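Member of DUF4221 family (Bacteroides vulgatus, PDB 3S9J) is of unknown function but folds as a six-bladed beta-propeller and is probably a lipoprotein in its full-length form. Local coordinates at residues 222-227 against 232-237; 209-214 against 277-282. One frame throughout, in Å; residues are numbered along the deposited sequence.

Interaction 1 of 2, residues 222-227 against 232-237; sequences LMVTDD and RWYNAK
Arg232 and Val224 face each other as a hydrogen-bonded pair of an antiparallel hairpin, Val224 N donating to Arg232 O at 2.8 Å. Leu222 and Tyr234 form the next such pair. Arg232 starts with CB near Val224 O. Its chain then bends at chi3 (-55°), which brings the guanidinium alongside Val224 and toward Asp226. NE bonds Tyr234 OH at 2.9 Å, almost in the guanidinium plane. NH2 passes Val224 CG1 and forms a salt bridge with Asp226 OD2 at 3.2 Å, from above the carboxylate plane. NH1 has a weak bond to a water that also accepts from Asp226 N. Val224 CG2 meets the edge of the Tyr234 ring, 3.6 Å from CD2. On this same face Leu222 CG packs on Ala236 CB at 3.5 Å.

Between these pairs, Met223 and Trp233 share the other face. Met223, a selenomethionine, lays CG over the six-membered ring of Trp233, 3.8 Å from its centroid, a CH-pi contact. The salt bridge is a long, tilted one, and the stronger partner of Asp226 is Arg211. Arg232 therefore probably offers the carboxylate a second, weaker salt bridge, while its NE is held by the tyrosine hydroxyl.

Interaction 2 of 2, residues 209-214 against 277-282; sequences ESRLVC and NVYYRF
The backbones of 209-214 and 277-282 stay well apart, with the nearest CA atoms, those of Val213 and Tyr279, 9.5 Å from each other, and no hydrogen bond joins the segments directly. Side chains and water bridge the gap. Tyr279 does most of the reaching. Its CG lies beside the backbone N (chi1 -59°), and the ring extends from strand 278-284 toward strand 211-216. Its CE2 meets Val213 CG2 at 3.7 Å, the methyl approaching the ring obliquely. The same methyl lies 4.1 Å from Tyr279 OH.

Arg211 crosses the end of the tyrosine at about a right angle. Its CD is 3.8 Å from Tyr279 OH, and the guanidinium and ring planes are 42° apart. A water links the two polar ends. It accepts from Arg211 NH1 at 3.0 Å and is 2.7 Å from Tyr279 OH, lying in the plane of both flat groups. The hydroxyl also bonds Asn206, and the guanidinium pairs with Asp226. Both ends are thus fixed by partners beyond the pair. A second water joins Glu209 OE2, to which it donates at 2.9 Å, to Asn277 ND2, from which it accepts at 3.3 Å. Glu209 CB lies over one face of the Arg211 guanidinium.

Phe313 stacks on the Tyr279 ring and touches both Arg211 and Val213. Each segment enters its strand through a G1 beta bulge, Ser210 and Arg211 facing Asn206, and Asn277 and Val278 facing Asp273. The two strands are the second strands of consecutive four-stranded antiparallel sheets. Side chains packing between neighbouring sheets in this way are characteristic of blade-to-blade contacts in a beta-propeller, here between two adjacent blades of the six.

Overall arrangement
Interaction 1 lies within one blade, joining its third and fourth strands, 221-225 and 231-235. Interaction 2 joins that blade to the next one. Their centres are 9 Å apart. Strands 211-216 and 221-225 are neighbours in the same sheet, and Met223 O lies 2.8 Å from Cys214 N, a probable hydrogen bond. The charged link is Arg211 NE to Asp226 OD1, a salt bridge of 2.7 Å. Phe313 of the next blade touches side chains in both contacts. Arg281 adds another tie: its NE packs 3.7 Å from Leu222 CD2, and its NH1 bonds Ala236 O. The residues that bind sodium belong to neither contact. The function is unknown, so neither contact can be tied to a site.

Interaction 1 of 2, residues 222-227 against 232-237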
loop_
_atom_site.group_PDB
_atom_site.type_symbol
_atom_site.label_atom_id
_atom_site.label_comp_id
_atom_site.label_asym_id
_atom_site.label_seq_id
_atom_site.Cartn_x
_atom_site.Cartn_y
_atom_site.Cartn_z
ATOM N N LEU A 222 16.087 0.544 -1.445
ATOM C CA LEU A 222 15.165 -0.538 -1.099
ATOM C C LEU A 222 15.866 -1.606 -0.264
ATOM O O LEU A 222 17.033 -1.923 -0.481
ATOM C CB LEU A 222 14.625 -1.215 -2.359
ATOM C CG LEU A 222 13.769 -0.381 -3.299
ATOM C CD1 LEU A 222 13.469 -1.203 -4.570
ATOM C CD2 LEU A 222 12.474 0.071 -2.569
HETATM N N MSE A 223 15.099 -2.195 0.650
HETATM C CA MSE A 223 15.553 -3.250 1.538
HETATM C C MSE A 223 14.932 -4.541 1.053
HETATM O O MSE A 223 13.722 -4.595 0.783
HETATM C CB MSE A 223 15.040 -2.938 2.940
HETATM C CG MSE A 223 15.653 -3.723 4.037
HETATM SE SE MSE A 223 14.580 -3.455 5.629
HETATM C CE MSE A 223 13.391 -4.925 5.332
ATOM N N VAL A 224 15.753 -5.584 0.931
ATOM C CA VAL A 224 15.300 -6.861 0.391
ATOM C C VAL A 224 15.769 -8.002 1.281
ATOM O O VAL A 224 16.897 -8.000 1.762
ATOM C CB VAL A 224 15.826 -7.083 -1.044
ATOM C CG1 VAL A 224 15.403 -8.479 -1.605
ATOM C CG2 VAL A 224 15.419 -5.930 -1.966
ATOM N N THR A 225 14.896 -8.979 1.498
ATOM C CA THR A 225 15.274 -10.185 2.214
ATOM C C THR A 225 14.533 -11.393 1.654
ATOM O O THR A 225 13.365 -11.305 1.331
ATOM C CB THR A 225 15.027 -10.081 3.749
ATOM O OG1 THR A 225 15.474 -11.295 4.393
ATOM C CG2 THR A 225 13.609 -9.835 4.057
ATOM N N ASP A 226 15.248 -12.503 1.529
ATOM C CA ASP A 226 14.705 -13.780 1.031
ATOM C C ASP A 226 14.433 -14.815 2.124
ATOM O O ASP A 226 13.860 -15.881 1.834
ATOM C CB ASP A 226 15.689 -14.403 0.032
ATOM C CG ASP A 226 15.886 -13.554 -1.188
ATOM O OD1 ASP A 226 15.020 -12.708 -1.486
ATOM O OD2 ASP A 226 16.899 -13.737 -1.864
ATOM N N ASP A 227 14.883 -14.542 3.347
ATOM C CA ASP A 227 14.715 -15.479 4.473
ATOM C C ASP A 227 14.136 -14.785 5.718
ATOM O O ASP A 227 14.194 -15.324 6.813
ATOM C CB ASP A 227 16.039 -16.178 4.796
ATOM C CG ASP A 227 17.135 -15.219 5.249
ATOM O OD1 ASP A 227 16.952 -13.977 5.207
ATOM O OD2 ASP A 227 18.200 -15.725 5.648
ATOM N N ARG A 232 19.508 -7.101 2.281
ATOM C CA ARG A 232 20.324 -6.494 1.226
ATOM C C ARG A 232 19.698 -5.157 0.831
ATOM O O ARG A 232 18.476 -4.992 0.901
ATOM C CB ARG A 232 20.373 -7.404 -0.019
ATOM C CG ARG A 232 21.080 -8.708 0.200
ATOM C CD ARG A 232 21.280 -9.477 -1.115
ATOM N NE ARG A 232 20.062 -9.730 -1.904
ATOM C CZ ARG A 232 19.084 -10.577 -1.565
ATOM N NH1 ARG A 232 19.117 -11.235 -0.410
ATOM N NH2 ARG A 232 18.056 -10.768 -2.381
ATOM N N TRP A 233 20.532 -4.213 0.410
ATOM C CA TRP A 233 20.050 -2.892 0.037
ATOM C C TRP A 233 20.397 -2.606 -1.412
ATOM O O TRP A 233 21.498 -2.938 -1.862
ATOM C CB TRP A 233 20.663 -1.819 0.936
ATOM C CG TRP A 233 20.271 -1.938 2.373
ATOM C CD1 TRP A 233 20.927 -2.628 3.347
ATOM C CD2 TRP A 233 19.137 -1.344 2.991
ATOM N NE1 TRP A 233 20.268 -2.494 4.539
ATOM C CE2 TRP A 233 19.159 -1.713 4.344
ATOM C CE3 TRP A 233 18.089 -0.536 2.526
ATOM C CZ2 TRP A 233 18.181 -1.300 5.246
ATOM C CZ3 TRP A 233 17.114 -0.114 3.434
ATOM C CH2 TRP A 233 17.170 -0.497 4.773
ATOM N N TYR A 234 19.447 -2.001 -2.129
ATOM C CA TYR A 234 19.616 -1.630 -3.528
ATOM C C TYR A 234 19.178 -0.194 -3.754
ATOM O O TYR A 234 18.124 0.234 -3.276
ATOM C CB TYR A 234 18.786 -2.518 -4.435
ATOM C CG TYR A 234 19.163 -3.972 -4.379
ATOM C CD1 TYR A 234 20.200 -4.463 -5.153
ATOM C CD2 TYR A 234 18.463 -4.861 -3.572
ATOM C CE1 TYR A 234 20.550 -5.798 -5.113
ATOM C CE2 TYR A 234 18.809 -6.202 -3.523
ATOM C CZ TYR A 234 19.855 -6.661 -4.295
ATOM O OH TYR A 234 20.184 -7.992 -4.271
ATOM N N ASN A 235 19.985 0.542 -4.502
ATOM C CA ASN A 235 19.630 1.912 -4.829
ATOM C C ASN A 235 18.363 1.973 -5.669
ATOM O O ASN A 235 18.230 1.267 -6.662
ATOM C CB ASN A 235 20.758 2.587 -5.604
ATOM C CG ASN A 235 20.458 4.049 -5.883
ATOM O OD1 ASN A 235 20.198 4.429 -7.019
ATOM N ND2 ASN A 235 20.448 4.861 -4.833
ATOM N N ALA A 236 17.436 2.838 -5.282
ATOM C CA ALA A 236 16.190 2.992 -6.008
ATOM C C ALA A 236 15.797 4.465 -5.991
ATOM O O ALA A 236 14.663 4.811 -5.700
ATOM C CB ALA A 236 15.096 2.125 -5.385
ATOM N N LYS A 237 16.767 5.320 -6.314
ATOM C CA LYS A 237 16.610 6.779 -6.275
ATOM C C LYS A 237 16.060 7.291 -7.595
ATOM O O LYS A 237 16.503 6.867 -8.672
ATOM C CB LYS A 237 17.992 7.417 -6.006
ATOM C CG LYS A 237 18.064 8.913 -6.197
ATOM C CD LYS A 237 19.480 9.454 -5.976
ATOM C CE LYS A 237 19.509 10.939 -6.323
ATOM N NZ LYS A 237 19.151 11.245 -7.747
HETATM O O HOH W 1 17.974 -12.688 2.134
#

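Interaction 2 of 2, residues 209-214 against 277-282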
loop_
_atom_site.group_PDB
_atom_site.type_symbol
_atom_site.label_atom_id
_atom_site.label_comp_id
_atom_site.label_asym_id
_atom_site.label_seq_id
_atom_site.Cartn_x
_atom_site.Cartn_y
_atom_site.Cartn_z
ATOM N N GLU A 209 9.959 -15.815 -5.791
ATOM C CA GLU A 209 11.286 -15.939 -5.173
ATOM C C GLU A 209 11.226 -15.922 -3.651
ATOM O O GLU A 209 12.276 -15.936 -3.013
ATOM C CB GLU A 209 12.216 -14.805 -5.640
ATOM C CG GLU A 209 12.420 -14.716 -7.138
ATOM C CD GLU A 209 13.158 -15.927 -7.714
ATOM O OE1 GLU A 209 13.772 -16.688 -6.939
ATOM O OE2 GLU A 209 13.122 -16.102 -8.943
ATOM N N SER A 210 10.023 -15.883 -3.078
ATOM C CA SER A 210 9.842 -15.796 -1.622
ATOM C C SER A 210 10.659 -14.633 -1.058
ATOM O O SER A 210 11.524 -14.790 -0.176
ATOM C CB SER A 210 10.191 -17.145 -0.963
ATOM O OG SER A 210 9.142 -18.053 -1.235
ATOM N N ARG A 211 10.370 -13.452 -1.602
ATOM C CA ARG A 211 11.226 -12.295 -1.446
ATOM C C ARG A 211 10.396 -11.066 -1.045
ATOM O O ARG A 211 9.443 -10.702 -1.717
ATOM C CB ARG A 211 11.968 -12.047 -2.770
ATOM C CG ARG A 211 12.821 -10.817 -2.843
ATOM C CD ARG A 211 13.659 -10.817 -4.115
ATOM N NE ARG A 211 14.734 -11.806 -4.006
ATOM C CZ ARG A 211 15.337 -12.401 -5.024
ATOM N NH1 ARG A 211 15.001 -12.123 -6.276
ATOM N NH2 ARG A 211 16.285 -13.292 -4.777
ATOM N N LEU A 212 10.816 -10.441 0.049
ATOM C CA LEU A 212 10.182 -9.261 0.606
ATOM C C LEU A 212 11.020 -8.061 0.222
ATOM O O LEU A 212 12.238 -8.077 0.378
ATOM C CB LEU A 212 10.149 -9.353 2.111
ATOM C CG LEU A 212 9.625 -8.150 2.904
ATOM C CD1 LEU A 212 8.151 -7.854 2.570
ATOM C CD2 LEU A 212 9.809 -8.433 4.410
ATOM N N VAL A 213 10.355 -7.011 -0.241
ATOM C CA VAL A 213 11.020 -5.756 -0.633
ATOM C C VAL A 213 10.294 -4.623 0.101
ATOM O O VAL A 213 9.071 -4.561 0.056
ATOM C CB VAL A 213 10.953 -5.534 -2.163
ATOM C CG1 VAL A 213 11.722 -4.234 -2.560
ATOM C CG2 VAL A 213 11.478 -6.794 -2.908
ATOM N N CYS A 214 11.041 -3.785 0.823
ATOM C CA CYS A 214 10.519 -2.662 1.590
ATOM C C CYS A 214 11.198 -1.371 1.136
ATOM O O CYS A 214 12.423 -1.326 0.985
ATOM C CB CYS A 214 10.768 -2.818 3.068
ATOM S SG CYS A 214 10.082 -4.350 3.759
ATOM N N ASN A 277 7.885 -9.664 -14.078
ATOM C CA ASN A 277 9.016 -9.839 -13.162
ATOM C C ASN A 277 9.893 -8.569 -13.021
ATOM O O ASN A 277 11.123 -8.607 -13.152
ATOM C CB ASN A 277 9.862 -11.058 -13.595
ATOM C CG ASN A 277 10.712 -11.625 -12.467
ATOM O OD1 ASN A 277 10.428 -11.433 -11.288
ATOM N ND2 ASN A 277 11.759 -12.371 -12.839
ATOM N N VAL A 278 9.221 -7.453 -12.755
ATOM C CA VAL A 278 9.847 -6.149 -12.532
ATOM C C VAL A 278 9.231 -5.512 -11.295
ATOM O O VAL A 278 8.257 -6.022 -10.761
ATOM C CB VAL A 278 9.672 -5.211 -13.770
ATOM C CG1 VAL A 278 10.382 -5.781 -14.996
ATOM C CG2 VAL A 278 8.203 -4.981 -14.076
ATOM N N TYR A 279 9.826 -4.421 -10.831
ATOM C CA TYR A 279 9.288 -3.644 -9.719
ATOM C C TYR A 279 9.044 -2.218 -10.162
ATOM O O TYR A 279 9.759 -1.694 -11.017
ATOM C CB TYR A 279 10.254 -3.630 -8.534
ATOM C CG TYR A 279 10.587 -4.996 -7.997
ATOM C CD1 TYR A 279 11.583 -5.778 -8.600
ATOM C CD2 TYR A 279 9.904 -5.518 -6.894
ATOM C CE1 TYR A 279 11.879 -7.065 -8.111
ATOM C CE2 TYR A 279 10.202 -6.784 -6.397
ATOM C CZ TYR A 279 11.178 -7.550 -7.007
ATOM O OH TYR A 279 11.469 -8.798 -6.521
ATOM N N TYR A 280 8.039 -1.594 -9.563
ATOM C CA TYR A 280 7.731 -0.182 -9.769
ATOM C C TYR A 280 7.866 0.543 -8.431
ATOM O O TYR A 280 7.225 0.155 -7.445
ATOM C CB TYR A 280 6.312 0.012 -10.302
ATOM C CG TYR A 280 6.008 -0.785 -11.535
ATOM C CD1 TYR A 280 6.639 -0.507 -12.733
ATOM C CD2 TYR A 280 5.060 -1.816 -11.513
ATOM C CE1 TYR A 280 6.387 -1.257 -13.876
ATOM C CE2 TYR A 280 4.789 -2.569 -12.666
ATOM C CZ TYR A 280 5.446 -2.271 -13.845
ATOM O OH TYR A 280 5.208 -3.020 -14.986
ATOM N N ARG A 281 8.666 1.602 -8.396
ATOM C CA ARG A 281 8.708 2.462 -7.229
ATOM C C ARG A 281 8.187 3.847 -7.602
ATOM O O ARG A 281 8.675 4.501 -8.541
ATOM C CB ARG A 281 10.122 2.561 -6.648
ATOM C CG ARG A 281 10.120 3.158 -5.262
ATOM C CD ARG A 281 11.504 3.328 -4.655
ATOM N NE ARG A 281 11.385 3.580 -3.228
ATOM C CZ ARG A 281 12.328 4.075 -2.445
ATOM N NH1 ARG A 281 13.523 4.423 -2.940
ATOM N NH2 ARG A 281 12.060 4.244 -1.158
ATOM N N PHE A 282 7.192 4.303 -6.862
ATOM C CA PHE A 282 6.612 5.621 -7.105
ATOM C C PHE A 282 7.400 6.672 -6.305
ATOM O O PHE A 282 7.795 6.420 -5.163
ATOM C CB PHE A 282 5.140 5.639 -6.662
ATOM C CG PHE A 282 4.189 4.929 -7.611
ATOM C CD1 PHE A 282 4.313 3.565 -7.862
ATOM C CD2 PHE A 282 3.169 5.616 -8.234
ATOM C CE1 PHE A 282 3.438 2.926 -8.728
ATOM C CE2 PHE A 282 2.295 4.990 -9.104
ATOM C CZ PHE A 282 2.421 3.619 -9.341
HETATM O O HOH W 2 13.702 -13.745 -10.608
HETATM O O HOH W 3 13.443 -10.092 -7.748
#